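DYNE8 (Micromonospora chersina, PDB 4AMM) contributes the acyltransferase domain of an iterative enediyne polyketide synthase of the dynemicin pathway, which probably loads acyl units for chain building. Local coordinates at residues D2-C8 against R53-R59; D154-I159 against E347-G351. All coordinates share one frame; numbering follows the deposited sequence.

How the interactions relate
From the N terminus the chain runs out along strand 4-10, passes through helices 13-27 and 32-45, and returns as strand 52-58, where interaction 1 zips the two strands together and closes the first loop. Interaction 2 opens only about a hundred residues later, on helix 144-165, and closes far downstream at the loop after strand 344-347, a span that takes in the whole mixed sheet containing strand 213-218. The two contacts are therefore in series, neither nested nor crossed, and their nearest atoms stay about 13 Å apart. Interaction 1 builds the edge of the small antiparallel sheet; interaction 2 ties a helix to the end of the central parallel sheet.

Interaction 1. Residues D2-C8 against R53-R59; sequences DHELVVC and RFAAAVR
His3 and Arg59 meet just before strand 4-10 begins and just after strand 52-58 ends, the aliphatic part of the arginine lying over one face of the imidazole. Arg59 CG sits 3.7 Å from the centroid of the His3 ring, a CH-pi contact displaced toward the rim, with NE2 of His3 the closest ring atom to that CG. The Arg59 chain then bends at chi3 (-46°), and the guanidinium plane ends up turned 46° from the ring. At the edge of the imidazole, in its plane, lies OD1 of Asp2, which accepts a hydrogen bond from Ala375 N. Trimming His3 to an alanine here would probably leave the Arg59 chain without the flat surface it rests on and freer to swing.

Beyond this end the strands pair antiparallel through three hydrogen-bonded pairs, Glu4 with Val58, Val6 with Ala56 and Cys8 with Phe54. The six bonds are of ordinary length and fairly straight, as in Glu4 N to Val58 O at 2.8 Å. On the face carrying those six side chains, Val6 CG2 crosses to Val58 CG2 at 4.1 Å. Phe54 has its CG anti to the backbone N (chi1 167°), bringing CE1 to 3.8 Å from Val6 O, while Cys8 SG stands obliquely to the ring, 5.3 Å from its centroid. Glu4 turns its carboxylate away from Val58: OE2 accepts Leu5 N and forms a salt bridge with Arg401. On the other face the pairs are non-hydrogen-bonded: Val7 with Ala55, CG1 to CB at 3.9 Å, and Leu5 with Ala57.

Helix 61-76 packs on Val6, Phe54 and Ala56, and helix 13-27 on Cys8 and Phe54, whereas helix 376-387 lies against Leu5, Ala55 and Ala57. Strand 4-10 is an edge of the four-stranded antiparallel sheet; strand 52-58 continues it to strand 89-92.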
loop_
_atom_site.group_PDB
_atom_site.type_symbol
_atom_site.label_atom_id
_atom_site.label_comp_id
_atom_site.label_asym_id
_atom_site.label_seq_id
_atom_site.Cartn_x
_atom_site.Cartn_y
_atom_site.Cartn_z
ATOM N N ASP A 2 12.805 -5.087 -16.135
ATOM C CA ASP A 2 13.287 -3.714 -16.396
ATOM C C ASP A 2 14.029 -3.041 -15.227
ATOM O O ASP A 2 14.740 -2.062 -15.404
ATOM C CB ASP A 2 12.155 -2.800 -16.916
ATOM C CG ASP A 2 10.950 -2.675 -15.937
ATOM O OD1 ASP A 2 10.867 -3.426 -14.927
ATOM O OD2 ASP A 2 10.062 -1.820 -16.210
ATOM N N HIS A 3 13.876 -3.589 -14.018
ATOM C CA HIS A 3 14.713 -3.150 -12.925
ATOM C C HIS A 3 15.344 -4.424 -12.395
ATOM O O HIS A 3 14.715 -5.520 -12.382
ATOM C CB HIS A 3 13.947 -2.491 -11.766
ATOM C CG HIS A 3 13.499 -1.097 -12.043
ATOM N ND1 HIS A 3 12.547 -0.820 -12.996
ATOM C CD2 HIS A 3 13.886 0.084 -11.528
ATOM C CE1 HIS A 3 12.376 0.486 -13.069
ATOM N NE2 HIS A 3 13.159 1.058 -12.174
ATOM N N GLU A 4 16.579 -4.273 -12.000
ATOM C CA GLU A 4 17.333 -5.330 -11.367
ATOM C C GLU A 4 17.398 -5.031 -9.881
ATOM O O GLU A 4 17.398 -3.863 -9.450
ATOM C CB GLU A 4 18.728 -5.399 -11.982
ATOM C CG GLU A 4 19.436 -6.653 -11.513
ATOM C CD GLU A 4 18.576 -7.908 -11.872
ATOM O OE1 GLU A 4 18.588 -8.363 -13.043
ATOM O OE2 GLU A 4 17.796 -8.344 -10.982
ATOM N N LEU A 5 17.522 -6.078 -9.052
ATOM C CA LEU A 5 17.686 -5.952 -7.620
ATOM C C LEU A 5 19.081 -6.280 -7.219
ATOM O O LEU A 5 19.548 -7.410 -7.491
ATOM C CB LEU A 5 16.741 -6.981 -6.953
ATOM C CG LEU A 5 16.900 -7.118 -5.426
ATOM C CD1 LEU A 5 16.605 -5.791 -4.689
ATOM C CD2 LEU A 5 15.909 -8.242 -4.978
ATOM N N VAL A 6 19.786 -5.352 -6.571
ATOM C CA VAL A 6 21.158 -5.564 -6.188
ATOM C C VAL A 6 21.259 -5.456 -4.691
ATOM O O VAL A 6 20.917 -4.428 -4.084
ATOM C CB VAL A 6 22.090 -4.486 -6.788
ATOM C CG1 VAL A 6 23.467 -4.775 -6.374
ATOM C CG2 VAL A 6 21.927 -4.550 -8.297
ATOM N N VAL A 7 21.583 -6.614 -4.040
ATOM C CA VAL A 7 21.730 -6.622 -2.606
ATOM C C VAL A 7 23.137 -6.977 -2.200
ATOM O O VAL A 7 23.803 -7.733 -2.924
ATOM C CB VAL A 7 20.738 -7.608 -1.918
ATOM C CG1 VAL A 7 19.283 -7.361 -2.321
ATOM C CG2 VAL A 7 21.108 -9.131 -2.177
ATOM N N CYS A 8 23.524 -6.513 -1.019
ATOM C CA CYS A 8 24.698 -7.128 -0.385
ATOM C C CYS A 8 24.768 -6.755 1.062
ATOM O O CYS A 8 23.952 -6.016 1.565
ATOM C CB CYS A 8 25.966 -6.844 -1.111
ATOM S SG CYS A 8 26.319 -5.149 -1.005
ATOM N N ARG A 53 23.312 -4.075 5.788
ATOM C CA ARG A 53 22.697 -4.401 4.465
ATOM C C ARG A 53 22.517 -3.196 3.546
ATOM O O ARG A 53 22.170 -2.098 4.009
ATOM C CB ARG A 53 21.334 -5.042 4.721
ATOM C CG ARG A 53 21.353 -6.352 5.523
ATOM C CD ARG A 53 19.986 -6.998 5.632
ATOM N NE ARG A 53 20.106 -8.289 6.336
ATOM C CZ ARG A 53 19.162 -9.250 6.294
ATOM N NH1 ARG A 53 18.015 -9.111 5.597
ATOM N NH2 ARG A 53 19.376 -10.386 7.050
ATOM N N PHE A 54 22.675 -3.479 2.303
ATOM C CA PHE A 54 22.422 -2.526 1.189
ATOM C C PHE A 54 21.503 -3.232 0.276
ATOM O O PHE A 54 21.701 -4.407 -0.101
ATOM C CB PHE A 54 23.735 -2.185 0.471
ATOM C CG PHE A 54 23.575 -1.479 -0.849
ATOM C CD1 PHE A 54 23.439 -2.230 -1.968
ATOM C CD2 PHE A 54 23.590 -0.097 -0.877
ATOM C CE1 PHE A 54 23.294 -1.625 -3.224
ATOM C CE2 PHE A 54 23.447 0.535 -2.131
ATOM C CZ PHE A 54 23.299 -0.225 -3.270
ATOM N N ALA A 55 20.494 -2.520 -0.316
ATOM C CA ALA A 55 19.745 -3.073 -1.435
ATOM C C ALA A 55 19.260 -1.915 -2.310
ATOM O O ALA A 55 18.789 -0.915 -1.725
ATOM C CB ALA A 55 18.485 -3.848 -0.917
ATOM N N ALA A 56 19.280 -2.105 -3.616
ATOM C CA ALA A 56 18.795 -1.057 -4.520
ATOM C C ALA A 56 18.146 -1.728 -5.670
ATOM O O ALA A 56 18.600 -2.740 -6.225
ATOM C CB ALA A 56 19.987 -0.232 -4.999
ATOM N N ALA A 57 17.077 -1.077 -6.149
ATOM C CA ALA A 57 16.475 -1.447 -7.408
ATOM C C ALA A 57 17.020 -0.475 -8.468
ATOM O O ALA A 57 16.885 0.732 -8.268
ATOM C CB ALA A 57 14.973 -1.307 -7.304
ATOM N N VAL A 58 17.548 -1.011 -9.530
ATOM C CA VAL A 58 18.244 -0.158 -10.516
ATOM C C VAL A 58 17.843 -0.517 -11.922
ATOM O O VAL A 58 17.506 -1.653 -12.235
ATOM C CB VAL A 58 19.787 -0.254 -10.328
ATOM C CG1 VAL A 58 20.239 0.160 -8.862
ATOM C CG2 VAL A 58 20.276 -1.678 -10.697
ATOM N N ARG A 59 17.930 0.483 -12.835
ATOM C CA ARG A 59 17.618 0.221 -14.229
ATOM C C ARG A 59 18.792 -0.305 -15.026
ATOM O O ARG A 59 18.607 -1.039 -15.972
ATOM C CB ARG A 59 16.995 1.471 -14.925
ATOM C CG ARG A 59 15.614 1.795 -14.358
ATOM C CD ARG A 59 14.846 2.800 -15.252
ATOM N NE ARG A 59 15.702 3.924 -15.641
ATOM C CZ ARG A 59 15.647 4.567 -16.816
ATOM N NH1 ARG A 59 14.775 4.214 -17.774
ATOM N NH2 ARG A 59 16.490 5.561 -17.050
#

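Interaction 2. Residues D154-I159 against E347-G351; sequences DSLAGI and EVGPG
The Pro350 ring lies across the Asp154 side chain, the two crossing at a slant. CG and CD of the proline each come within 3.7 Å of Asp154 CB, and its CB sits 3.6 Å from carboxylate oxygen OD2 of Asp154, all plain van der Waals contact. Ser155, the next residue along the helix, directs its OG to the loop, placed anti to its own carbonyl carbon by chi1 of -63°. This OG lies 3.2 Å from Val348 O and 3.4 Å from Gly349 CA, and also has Ile151 O of its own helix as a partner. Gly349 CA is 4.0 Å from Ser155 CA, and Val348 CG1 rests 3.6 Å from the carbonyl C of Gly158 and touches Ile159 CG1. Both glycines let the loop close in: a beta carbon on Gly349 would probably run into Ser155 OG, and one on Gly158 into Val348 CG1.

Pro104 also borders Ser155 and Pro350, and Phe103 adjoins Val348 and Ile159. In the parallel alpha/beta core of the acyltransferase domain, helix 144-165 packs here on the loop that follows strand 344-347, at the end of the parallel sheet, with Ser155 near, but not touching, a GxSxG sequence consistent with a nucleophile elbow.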
loop_
_atom_site.group_PDB
_atom_site.type_symbol
_atom_site.label_atom_id
_atom_site.label_comp_id
_atom_site.label_asym_id
_atom_site.label_seq_id
_atom_site.Cartn_x
_atom_site.Cartn_y
_atom_site.Cartn_z
ATOM N N ASP A 154 -4.556 -9.972 -6.985
ATOM C CA ASP A 154 -3.164 -9.455 -7.031
ATOM C C ASP A 154 -2.620 -9.386 -5.620
ATOM O O ASP A 154 -1.436 -9.680 -5.390
ATOM C CB ASP A 154 -3.036 -8.105 -7.745
ATOM C CG ASP A 154 -3.207 -8.222 -9.253
ATOM O OD1 ASP A 154 -2.856 -9.271 -9.854
ATOM O OD2 ASP A 154 -3.665 -7.211 -9.842
ATOM N N SER A 155 -3.388 -8.922 -4.638
ATOM C CA SER A 155 -2.911 -8.913 -3.214
ATOM C C SER A 155 -2.551 -10.306 -2.761
ATOM O O SER A 155 -1.560 -10.489 -1.984
ATOM C CB SER A 155 -3.908 -8.223 -2.301
ATOM O OG SER A 155 -3.993 -6.856 -2.743
ATOM N N LEU A 156 -3.367 -11.287 -3.105
ATOM C CA LEU A 156 -3.076 -12.671 -2.635
ATOM C C LEU A 156 -1.804 -13.158 -3.323
ATOM O O LEU A 156 -1.033 -13.897 -2.700
ATOM C CB LEU A 156 -4.259 -13.598 -3.024
ATOM C CG LEU A 156 -5.475 -13.296 -2.197
ATOM C CD1 LEU A 156 -6.700 -14.045 -2.816
ATOM C CD2 LEU A 156 -5.362 -13.704 -0.692
ATOM N N ALA A 157 -1.534 -12.765 -4.557
ATOM C CA ALA A 157 -0.242 -13.085 -5.225
ATOM C C ALA A 157 0.866 -12.389 -4.488
ATOM O O ALA A 157 1.944 -13.012 -4.249
ATOM C CB ALA A 157 -0.271 -12.651 -6.662
ATOM N N GLY A 158 0.698 -11.143 -4.048
ATOM C CA GLY A 158 1.746 -10.538 -3.192
ATOM C C GLY A 158 1.925 -11.264 -1.884
ATOM O O GLY A 158 3.091 -11.323 -1.463
ATOM N N ILE A 159 0.876 -11.762 -1.241
ATOM C CA ILE A 159 1.094 -12.529 -0.026
ATOM C C ILE A 159 1.883 -13.806 -0.381
ATOM O O ILE A 159 2.774 -14.180 0.411
ATOM C CB ILE A 159 -0.250 -12.865 0.570
ATOM C CG1 ILE A 159 -0.905 -11.576 1.133
ATOM C CG2 ILE A 159 -0.113 -13.944 1.669
ATOM C CD1 ILE A 159 -2.404 -11.716 1.426
ATOM N N GLU A 347 3.645 -1.897 0.568
ATOM C CA GLU A 347 2.301 -2.173 0.006
ATOM C C GLU A 347 2.291 -3.458 -0.800
ATOM O O GLU A 347 3.184 -3.691 -1.655
ATOM C CB GLU A 347 1.887 -0.920 -0.808
ATOM C CG GLU A 347 0.492 -1.027 -1.446
ATOM C CD GLU A 347 0.085 0.269 -2.151
ATOM O OE1 GLU A 347 0.903 1.205 -2.254
ATOM O OE2 GLU A 347 -1.095 0.381 -2.393
ATOM N N VAL A 348 1.290 -4.290 -0.488
ATOM C CA VAL A 348 1.171 -5.668 -1.079
ATOM C C VAL A 348 -0.097 -5.795 -1.941
ATOM O O VAL A 348 -1.180 -6.152 -1.482
ATOM C CB VAL A 348 1.078 -6.653 0.100
ATOM C CG1 VAL A 348 1.133 -8.150 -0.360
ATOM C CG2 VAL A 348 2.232 -6.457 1.093
ATOM N N GLY A 349 0.026 -5.428 -3.204
ATOM C CA GLY A 349 -1.204 -5.348 -3.987
ATOM C C GLY A 349 -0.761 -4.594 -5.171
ATOM O O GLY A 349 0.434 -4.215 -5.359
ATOM N N PRO A 350 -1.729 -4.417 -6.078
ATOM C CA PRO A 350 -1.463 -3.738 -7.318
ATOM C C PRO A 350 -1.475 -2.236 -7.087
ATOM O O PRO A 350 -2.237 -1.749 -6.265
ATOM C CB PRO A 350 -2.678 -4.161 -8.182
ATOM C CG PRO A 350 -3.760 -4.490 -7.266
ATOM C CD PRO A 350 -3.129 -4.856 -5.909
ATOM N N GLY A 351 -0.632 -1.562 -7.859
ATOM C CA GLY A 351 -0.509 -0.113 -7.870
ATOM C C GLY A 351 0.228 0.392 -6.635
ATOM O O GLY A 351 0.831 -0.384 -5.895
#